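Local coordinates for protein transcriptional regulator (Rhodococcus sp., PDB 2O0Y) that probably binds DNA and regulates transcription as a member of the IclR family, pairing a helix-turn-helix domain with a GAF-like C-terminal domain, at residues B[97-102]-B[252-257]; B[151-156]-B[220-225]. All coordinates share one frame; numbering follows the deposited sequence.

In the fold
Both contacts belong to the GAF-like C-terminal part of this IclR-family chain, and they lie on opposite faces of its antiparallel sheet. In contact 1 the start of helix 97-110 packs on the end of helix 237-254, the helix that covers one face; in contact 2 the short helix 152-157 rests on the other face, at strand 219-228, one of the two middle strands. Their centres are 16 Å apart, and their nearest atoms, about 4 Å apart, do not touch. Strand 219-228 is followed, after a connection, by helix 237-254, whose Ala-247 and Ile-251 touch Leu-223, in segment 220-225 but pointing away from helix 152-157. In sequence, both segments of contact 2 fall between those of contact 1.

Contact 1 of 2, residues B[97-102]-B[252-257]; sequences EEVVDI and SAIGLP
Ile-254, on the last turn of helix 237-254, meets Val-99 and Ile-102 from the first turns of helix 97-110, and it has more surface buried here than any other residue of the two segments. Two ends of its side chain do separate work. The CG2 methyl of Ile-254 lies 3.7 Å from CG2 of Val-99, the two side chains sliding past one another in opposite directions. The longer branch of Ile-254 has CG1 anti to the carbonyl carbon (chi1 -73°) and is extended beyond it (chi2 160°), which carries CD1 toward helix 97-110. There it meets Ile-102 tip to tip: the two CD1 methyls of Ile-102 and Ile-254 are 3.5 Å apart, closer than usual for a carbon pair. Glu-98 flanks the same methyl from another direction, its side chain crossing the isoleucine at a slant and its OE1 at 3.9 Å from CD1 of Ile-254, a polar atom beside a methyl rather than a bonded partner.

Val-99 is shared between two neighbours. While its CG2 serves Ile-254, its CG1 lies 4.1 Å from CD2 of Leu-256, whose side chain crosses it at about a right angle. Between Ile-254 and Leu-256 the chain leaves helical geometry at Gly-255, with phi 107°, and beyond this break the end of Leu-256 comes near Val-99. The contact is thus apolar packing of a helix start on a helix end. Ile-251 of helix 237-254 extends it by touching Val-99 and Ile-102, while Leu-212 of strand 205-213 receives Leu-256 on the sheet below.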
loop_
_atom_site.group_PDB
_atom_site.type_symbol
_atom_site.label_atom_id
_atom_site.label_comp_id
_atom_site.label_asym_id
_atom_site.label_seq_id
_atom_site.Cartn_x
_atom_site.Cartn_y
_atom_site.Cartn_z
ATOM N N GLU B 97 -0.863 3.698 22.144
ATOM C CA GLU B 97 -0.611 4.847 22.997
ATOM C C GLU B 97 0.394 4.493 24.118
ATOM O O GLU B 97 1.211 5.336 24.507
ATOM C CB GLU B 97 -1.954 5.485 23.470
ATOM C CG GLU B 97 -2.311 5.309 24.902
ATOM C CD GLU B 97 -3.719 5.893 25.235
ATOM N N GLU B 98 0.393 3.247 24.594
ATOM C CA GLU B 98 1.408 2.791 25.578
ATOM C C GLU B 98 2.815 2.756 25.018
ATOM O O GLU B 98 3.771 2.914 25.762
ATOM C CB GLU B 98 1.112 1.388 26.094
ATOM C CG GLU B 98 0.006 1.324 27.132
ATOM C CD GLU B 98 -0.095 -0.059 27.792
ATOM O OE1 GLU B 98 0.427 -1.055 27.191
ATOM O OE2 GLU B 98 -0.717 -0.139 28.896
ATOM N N VAL B 99 2.945 2.510 23.716
ATOM C CA VAL B 99 4.259 2.606 23.068
ATOM C C VAL B 99 4.686 4.088 22.965
ATOM O O VAL B 99 5.834 4.445 23.219
ATOM C CB VAL B 99 4.196 1.957 21.684
ATOM C CG1 VAL B 99 5.359 2.447 20.766
ATOM C CG2 VAL B 99 4.107 0.374 21.826
ATOM N N VAL B 100 3.779 4.965 22.580
ATOM C CA VAL B 100 4.095 6.415 22.605
ATOM C C VAL B 100 4.507 6.893 24.009
ATOM O O VAL B 100 5.522 7.590 24.147
ATOM C CB VAL B 100 2.977 7.258 22.007
ATOM C CG1 VAL B 100 3.408 8.696 21.928
ATOM C CG2 VAL B 100 2.682 6.745 20.565
ATOM N N ASP B 101 3.790 6.476 25.045
ATOM C CA ASP B 101 4.229 6.765 26.437
ATOM C C ASP B 101 5.678 6.323 26.683
ATOM O O ASP B 101 6.480 7.075 27.246
ATOM C CB ASP B 101 3.344 6.080 27.484
ATOM C CG ASP B 101 1.935 6.603 27.488
ATOM O OD1 ASP B 101 1.695 7.690 26.932
ATOM O OD2 ASP B 101 1.051 5.891 28.038
ATOM N N ILE B 102 6.031 5.111 26.265
ATOM C CA ILE B 102 7.416 4.636 26.497
ATOM C C ILE B 102 8.413 5.514 25.750
ATOM O O ILE B 102 9.453 5.842 26.275
ATOM C CB ILE B 102 7.589 3.134 26.081
ATOM C CG1 ILE B 102 6.862 2.209 27.067
ATOM C CG2 ILE B 102 9.058 2.753 25.978
ATOM C CD1 ILE B 102 6.560 0.794 26.451
ATOM N N SER B 252 8.590 -3.952 22.047
ATOM C CA SER B 252 8.469 -5.212 21.340
ATOM C C SER B 252 7.518 -6.134 22.124
ATOM O O SER B 252 6.728 -6.856 21.515
ATOM C CB SER B 252 9.828 -5.887 21.134
ATOM O OG SER B 252 10.603 -5.183 20.173
ATOM N N ALA B 253 7.580 -6.103 23.460
ATOM C CA ALA B 253 6.621 -6.919 24.253
ATOM C C ALA B 253 5.165 -6.547 23.994
ATOM O O ALA B 253 4.328 -7.434 23.888
ATOM C CB ALA B 253 6.928 -6.879 25.751
ATOM N N ILE B 254 4.877 -5.249 23.919
ATOM C CA ILE B 254 3.530 -4.723 23.632
ATOM C C ILE B 254 3.135 -5.059 22.192
ATOM O O ILE B 254 2.025 -5.529 21.939
ATOM C CB ILE B 254 3.497 -3.169 23.848
ATOM C CG1 ILE B 254 3.542 -2.852 25.339
ATOM C CG2 ILE B 254 2.240 -2.518 23.258
ATOM C CD1 ILE B 254 3.998 -1.435 25.644
ATOM N N GLY B 255 4.015 -4.749 21.238
ATOM C CA GLY B 255 3.769 -5.124 19.866
ATOM C C GLY B 255 3.403 -3.910 19.044
ATOM O O GLY B 255 2.926 -2.915 19.605
ATOM N N LEU B 256 3.612 -3.982 17.725
ATOM C CA LEU B 256 3.373 -2.829 16.865
ATOM C C LEU B 256 2.412 -3.221 15.750
ATOM O O LEU B 256 2.850 -3.458 14.643
ATOM C CB LEU B 256 4.681 -2.320 16.283
ATOM C CG LEU B 256 5.641 -1.640 17.291
ATOM C CD1 LEU B 256 7.009 -1.514 16.680
ATOM C CD2 LEU B 256 5.108 -0.242 17.677
ATOM N N PRO B 257 1.108 -3.294 16.066
ATOM C CA PRO B 257 0.093 -3.673 15.075
ATOM C C PRO B 257 0.209 -2.772 13.848
ATOM O O PRO B 257 0.283 -1.551 13.978
ATOM C CB PRO B 257 -1.210 -3.419 15.826
ATOM C CG PRO B 257 -0.847 -3.663 17.275
ATOM C CD PRO B 257 0.490 -2.996 17.380
#

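Contact 2 of 2, residues B[151-156]-B[220-225]; sequences GAAGKI and VAALTL
A short helix laid on a beta-sheet face is the motif here: helix 152-157 packs over strand 219-228, one of the two middle strands, in the GAF-like domain. The axes of helix 152-156 and strand 220-225 approach to 8.0 Å and run nearly antiparallel, at 153°. Small residues permit a close approach, with the CA atoms of Ala-153 and Ala-222 just 5.7 Å apart, and their CB methyls are 4.3 Å from each other. One turn later Ile-156 supplies the tighter apolar contact, its CG2 lying 3.6 Å from CB of Ala-222. That branch stands anti to the backbone N, since chi1 of -69° places CG1 anti to the carbonyl carbon instead; CG2 therefore faces the strand while the end of the longer branch leads away from it. The Ile-156 side chain also touches Ser-209 and Pro-211 of strand 205-213 and Gln-195 of strand 195-198.

At the other end of the contact, CB of Ala-153 comes within 3.5 Å of OG1 of Thr-224. The threonine has OG1 anti to its carbonyl carbon (chi1 -55°), which turns the hydroxyl rather than CG2 to the alanine. OG1 of Thr-224 is hydrogen-bonded to OG of Ser-209 on the adjacent strand, and Tyr-117 of strand 113-120 touches both Ala-153 and Thr-224.

All five touching residues are buried. The helix rests on this strand mainly through methyl packing, with no hydrogen bond between the two segments, and the Thr-224 hydroxyl can lie against the Ala-153 methyl because its polar partner, Ser-209 OG, is in the sheet.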
loop_
_atom_site.group_PDB
_atom_site.type_symbol
_atom_site.label_atom_id
_atom_site.label_comp_id
_atom_site.label_asym_id
_atom_site.label_seq_id
_atom_site.Cartn_x
_atom_site.Cartn_y
_atom_site.Cartn_z
ATOM N N GLY B 151 23.895 6.258 9.058
ATOM C CA GLY B 151 23.268 6.381 10.389
ATOM C C GLY B 151 22.887 5.032 11.006
ATOM O O GLY B 151 22.916 3.985 10.337
ATOM N N ALA B 152 22.537 5.065 12.294
ATOM C CA ALA B 152 22.315 3.872 13.104
ATOM C C ALA B 152 21.038 3.139 12.713
ATOM O O ALA B 152 21.056 1.929 12.603
ATOM C CB ALA B 152 22.236 4.245 14.587
ATOM N N ALA B 153 19.937 3.868 12.538
ATOM C CA ALA B 153 18.647 3.265 12.200
ATOM C C ALA B 153 18.763 2.456 10.913
ATOM O O ALA B 153 18.263 1.331 10.852
ATOM C CB ALA B 153 17.581 4.319 12.058
ATOM N N GLY B 154 19.411 3.009 9.882
ATOM C CA GLY B 154 19.517 2.300 8.604
ATOM C C GLY B 154 20.137 0.909 8.752
ATOM O O GLY B 154 19.656 -0.066 8.179
ATOM N N LYS B 155 21.247 0.810 9.489
ATOM C CA LYS B 155 21.890 -0.485 9.712
ATOM C C LYS B 155 21.069 -1.449 10.591
ATOM O O LYS B 155 21.203 -2.654 10.476
ATOM C CB LYS B 155 23.302 -0.288 10.274
ATOM C CG LYS B 155 24.286 0.179 9.183
ATOM C CD LYS B 155 25.677 0.566 9.760
ATOM C CE LYS B 155 25.849 2.087 9.932
ATOM N NZ LYS B 155 26.063 2.844 8.617
ATOM N N ILE B 156 20.225 -0.919 11.472
ATOM C CA ILE B 156 19.312 -1.776 12.244
ATOM C C ILE B 156 18.232 -2.311 11.293
ATOM O O ILE B 156 17.992 -3.499 11.262
ATOM C CB ILE B 156 18.684 -1.045 13.458
ATOM C CG1 ILE B 156 19.758 -0.762 14.547
ATOM C CG2 ILE B 156 17.474 -1.841 14.029
ATOM C CD1 ILE B 156 20.260 -2.023 15.262
ATOM N N VAL B 220 11.192 -5.201 12.665
ATOM C CA VAL B 220 10.164 -4.489 11.900
ATOM C C VAL B 220 10.348 -2.978 11.999
ATOM O O VAL B 220 9.770 -2.233 11.246
ATOM C CB VAL B 220 8.738 -4.846 12.361
ATOM C CG1 VAL B 220 8.422 -6.363 12.009
ATOM C CG2 VAL B 220 8.521 -4.547 13.841
ATOM N N ALA B 221 11.159 -2.525 12.937
ATOM C CA ALA B 221 11.356 -1.079 13.102
ATOM C C ALA B 221 12.619 -0.887 13.898
ATOM O O ALA B 221 13.186 -1.854 14.399
ATOM C CB ALA B 221 10.153 -0.440 13.838
ATOM N N ALA B 222 13.075 0.358 14.006
ATOM C CA ALA B 222 14.310 0.654 14.740
ATOM C C ALA B 222 14.008 1.801 15.694
ATOM O O ALA B 222 13.610 2.891 15.265
ATOM C CB ALA B 222 15.379 1.029 13.772
ATOM N N LEU B 223 14.103 1.552 16.992
ATOM C CA LEU B 223 13.875 2.592 17.963
ATOM C C LEU B 223 15.179 3.398 18.090
ATOM O O LEU B 223 16.217 2.854 18.501
ATOM C CB LEU B 223 13.520 1.982 19.308
ATOM C CG LEU B 223 13.223 2.974 20.445
ATOM C CD1 LEU B 223 11.855 3.687 20.170
ATOM C CD2 LEU B 223 13.122 2.273 21.778
ATOM N N THR B 224 15.132 4.697 17.788
ATOM C CA THR B 224 16.358 5.419 17.580
ATOM C C THR B 224 16.457 6.759 18.350
ATOM O O THR B 224 15.549 7.568 18.270
ATOM C CB THR B 224 16.520 5.670 16.081
ATOM O OG1 THR B 224 16.437 4.396 15.399
ATOM C CG2 THR B 224 17.880 6.300 15.755
ATOM N N LEU B 225 17.611 7.011 18.998
ATOM C CA LEU B 225 17.946 8.355 19.538
ATOM C C LEU B 225 18.851 9.054 18.545
ATOM O O LEU B 225 19.758 8.439 18.041
ATOM C CB LEU B 225 18.741 8.207 20.838
ATOM C CG LEU B 225 18.167 7.455 22.027
ATOM C CD1 LEU B 225 19.135 7.630 23.179
ATOM C CD2 LEU B 225 16.785 8.012 22.417
#